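Local coordinates for cellulose-binding protein (Saccharophagus degradans, PDB 2X32) that binds a long polyisoprenoid diphosphate inside a YceI-like beta-barrel domain and is implicated in plant cell wall breakdown, at residues Ile60-Arg63 with Asn64-Arg68. Residues are numbered along the deposited sequence; the frame is centred on the assembly and turned at random. Where two conformers were deposited one is given.
With OTP ((2E,6E,10E,14E,18E,22E,26E)-3,7,11,15,19,23,27,31-octamethyldotriaconta-2,6,10,14,18,22,26,30-octaenyl trihydrogen diphosphate), chain C.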
loop_
_atom_site.group_PDB
_atom_site.type_symbol
_atom_site.label_atom_id
_atom_site.label_comp_id
_atom_site.label_asym_id
_atom_site.label_seq_id
_atom_site.Cartn_x
_atom_site.Cartn_y
_atom_site.Cartn_z
ATOM N N ILE A 60 -2.686 7.229 17.635
ATOM C CA ILE A 60 -2.761 6.810 19.063
ATOM C C ILE A 60 -1.617 5.813 19.284
ATOM O O ILE A 60 -1.564 4.750 18.667
ATOM C CB ILE A 60 -4.101 6.116 19.392
ATOM C CG1 ILE A 60 -5.267 7.041 18.993
ATOM C CG2 ILE A 60 -4.160 5.642 20.872
ATOM C CD1 ILE A 60 -6.693 6.470 19.222
ATOM N N ASP A 61 -0.680 6.175 20.155
ATOM C CA ASP A 61 0.544 5.379 20.303
ATOM C C ASP A 61 0.267 3.951 20.785
ATOM O O ASP A 61 0.843 2.991 20.264
ATOM C CB ASP A 61 1.521 6.094 21.242
ATOM C CG ASP A 61 1.983 7.392 20.684
ATOM O OD1 ASP A 61 2.671 7.383 19.645
ATOM O OD2 ASP A 61 1.639 8.444 21.260
ATOM N N VAL A 62 -0.619 3.774 21.788
ATOM C CA VAL A 62 -0.925 2.423 22.258
ATOM C C VAL A 62 -1.481 1.589 21.112
ATOM O O VAL A 62 -1.138 0.461 20.946
ATOM C CB VAL A 62 -1.904 2.421 23.466
ATOM C CG1 VAL A 62 -2.495 0.988 23.726
ATOM C CG2 VAL A 62 -1.231 3.013 24.691
ATOM N N ARG A 63 -2.349 2.164 20.312
ATOM C CA ARG A 63 -2.967 1.438 19.206
ATOM C C ARG A 63 -1.946 1.091 18.145
ATOM O O ARG A 63 -1.948 -0.014 17.592
ATOM C CB ARG A 63 -4.125 2.243 18.609
ATOM C CG ARG A 63 -4.766 1.499 17.474
ATOM C CD ARG A 63 -6.093 2.030 17.063
ATOM N NE ARG A 63 -5.980 3.404 16.585
ATOM C CZ ARG A 63 -7.042 4.118 16.230
ATOM N NH1 ARG A 63 -8.249 3.576 16.310
ATOM N NH2 ARG A 63 -6.899 5.361 15.762
ATOM N N ASN A 64 -1.041 2.016 17.855
ATOM C CA ASN A 64 0.048 1.698 16.926
ATOM C C ASN A 64 0.802 0.478 17.381
ATOM O O ASN A 64 1.141 -0.378 16.581
ATOM C CB ASN A 64 1.047 2.845 16.777
ATOM C CG ASN A 64 0.440 4.131 16.234
ATOM O OD1 ASN A 64 -0.580 4.088 15.529
ATOM N ND2 ASN A 64 1.144 5.279 16.467
ATOM N N GLY A 65 1.085 0.396 18.674
ATOM C CA GLY A 65 1.834 -0.715 19.205
ATOM C C GLY A 65 1.074 -2.027 19.063
ATOM O O GLY A 65 1.658 -3.053 18.701
ATOM N N ARG A 66 -0.225 -1.973 19.346
ATOM C CA ARG A 66 -1.069 -3.167 19.209
ATOM C C ARG A 66 -1.098 -3.585 17.734
ATOM O O ARG A 66 -1.058 -4.773 17.422
ATOM C CB ARG A 66 -2.472 -2.909 19.737
ATOM C CG ARG A 66 -2.516 -2.756 21.255
ATOM C CD ARG A 66 -3.839 -2.218 21.671
ATOM N NE ARG A 66 -3.970 -2.209 23.141
ATOM C CZ ARG A 66 -5.104 -1.938 23.791
ATOM N NH1 ARG A 66 -6.234 -1.669 23.123
ATOM N NH2 ARG A 66 -5.113 -1.966 25.126
ATOM N N MET A 67 -1.170 -2.623 16.806
ATOM C CA MET A 67 -1.151 -3.010 15.410
ATOM C C MET A 67 0.197 -3.626 15.011
ATOM O O MET A 67 0.234 -4.639 14.311
ATOM C CB MET A 67 -1.517 -1.843 14.510
ATOM C CG MET A 67 -2.981 -1.438 14.570
ATOM S SD MET A 67 -3.231 -0.317 13.200
ATOM C CE MET A 67 -3.219 -1.480 11.842
ATOM N N ARG A 68 1.313 -3.084 15.469
ATOM C CA ARG A 68 2.596 -3.699 15.162
ATOM C C ARG A 68 2.754 -5.082 15.755
ATOM O O ARG A 68 3.207 -6.006 15.099
ATOM C CB ARG A 68 3.749 -2.802 15.619
ATOM C CG ARG A 68 3.865 -1.440 14.964
ATOM C CD ARG A 68 5.053 -0.624 15.480
ATOM N NE ARG A 68 5.079 -0.594 16.987
ATOM C CZ ARG A 68 4.679 0.411 17.759
ATOM N NH1 ARG A 68 4.221 1.533 17.245
ATOM N NH2 ARG A 68 4.739 0.306 19.103
HETATM O O7 OTP C . -12.881 2.044 20.150
HETATM P P2 OTP C . -11.617 2.045 20.970
HETATM O O5 OTP C . -11.796 1.393 22.329
HETATM O O6 OTP C . -10.894 3.365 21.001
HETATM O O4 OTP C . -10.642 0.980 20.172
HETATM P P1 OTP C . -9.294 1.323 19.350
HETATM O O2 OTP C . -9.771 1.866 18.016
HETATM O O3 OTP C . -8.201 1.985 20.163
HETATM O O1 OTP C . -8.653 -0.085 18.874
HETATM C C40 OTP C . -9.368 -0.828 17.865
HETATM C C39 OTP C . -8.500 -1.006 16.613
HETATM C C37 OTP C . -8.940 -0.788 15.388
HETATM C C38 OTP C . -10.332 -0.285 14.983
HETATM C C36 OTP C . -8.011 -1.048 14.206
HETATM C C35 OTP C . -8.352 -2.272 13.397
HETATM C C34 OTP C . -7.427 -2.397 12.170
HETATM C C32 OTP C . -7.781 -2.882 10.974
HETATM C C33 OTP C . -9.183 -3.275 10.654
HETATM C C31 OTP C . -6.722 -2.852 9.862
HETATM C C30 OTP C . -6.382 -4.149 9.173
HETATM C C29 OTP C . -5.401 -3.945 8.023
HETATM C C27 OTP C . -5.427 -4.626 6.882
HETATM C C28 OTP C . -6.363 -5.795 6.585
HETATM C C26 OTP C . -4.522 -4.253 5.729
HETATM C C25 OTP C . -3.650 -3.029 5.912
HETATM C C24 OTP C . -3.085 -2.448 4.604
HETATM C C22 OTP C . -1.852 -2.623 4.134
HETATM C C23 OTP C . -0.722 -3.310 4.860
HETATM C C21 OTP C . -1.523 -2.032 2.794
HETATM C C20 OTP C . -1.313 -3.098 1.686
HETATM C C19 OTP C . -0.921 -2.510 0.331
HETATM C C17 OTP C . -1.714 -2.381 -0.733
HETATM C C18 OTP C . -3.084 -2.943 -0.883
HETATM C C16 OTP C . -1.198 -1.597 -1.929
HETATM C C15 OTP C . -1.138 -2.420 -3.184
HETATM C C14 OTP C . -0.306 -1.750 -4.249
HETATM C C12 OTP C . -0.557 -1.804 -5.580
HETATM C C13 OTP C . -1.783 -2.518 -6.146
HETATM C C11 OTP C . 0.336 -1.158 -6.589
HETATM C C10 OTP C . 1.419 -0.284 -6.097
HETATM C C9 OTP C . 2.139 0.561 -7.150
HETATM C C7 OTP C . 3.365 0.343 -7.653
HETATM C C8 OTP C . 4.345 -0.715 -7.188
HETATM C C6 OTP C . 3.846 1.260 -8.753
HETATM C C5 OTP C . 3.668 0.699 -10.151
HETATM C C4 OTP C . 4.244 1.589 -11.213
HETATM C C2 OTP C . 3.683 1.754 -12.416
HETATM C C3 OTP C . 2.449 1.120 -12.958
HETATM C C1 OTP C . 4.385 2.654 -13.393
HETATM O O HOH W 1 3.424 4.913 18.204
HETATM O O HOH W 2 3.517 2.620 20.261
#
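The first turns of helix 61-72, at the diphosphate end of the polyisoprenoid pocket, join Ile60, Asp61, Val62 and Arg63 to Asn64, Gly65, Arg66 and Met67, one turn further along the helix. Ile60 is the N-cap residue, and its O accepts the first helical bond from Asn64 N at 2.9 Å. Three further i to i+4 bonds follow, ending with Met67 N on Arg63 O at 2.8 Å. The Asn64 side chain folds back over this first turn, with CG beside its own backbone N (chi1 -61°). Its OD1 accepts from Thr58 N in the preceding loop, while ND2 donates to a water, 2.9 Å away, that in turn donates to Asp61 OD1. A second water links Asp61 O to Arg68 NH2. In the YceI-like domain the curled antiparallel sheet encloses the isoprenoid tail, and this helix contributes Arg63 to the pocket. With CG anti to the backbone N (chi1 -180°) and a bend at chi3, the Arg63 chain carries its guanidinium to the diphosphate, where NH1 gives a weak hydrogen bond, N-H...O angle 128°, to OTP O2 at 2.9 Å. NH2 forms a salt bridge with Glu30 OE2 and a hydrogen bond to Thr58 O, and Lys24 NZ also hydrogen-bonds OTP. Ile60 CD1 lies 3.6 Å above the plane of the guanidinium, toward its rim. A leucine in place of Arg63 has no guanidinium, and would probably leave Glu30 without this cationic mate and the OTP phosphate less well held. On another side of the helix, Val62 CG1 sits over a face of the Arg66 guanidinium, 3.6 Å from NE, the two side chains running alongside each other.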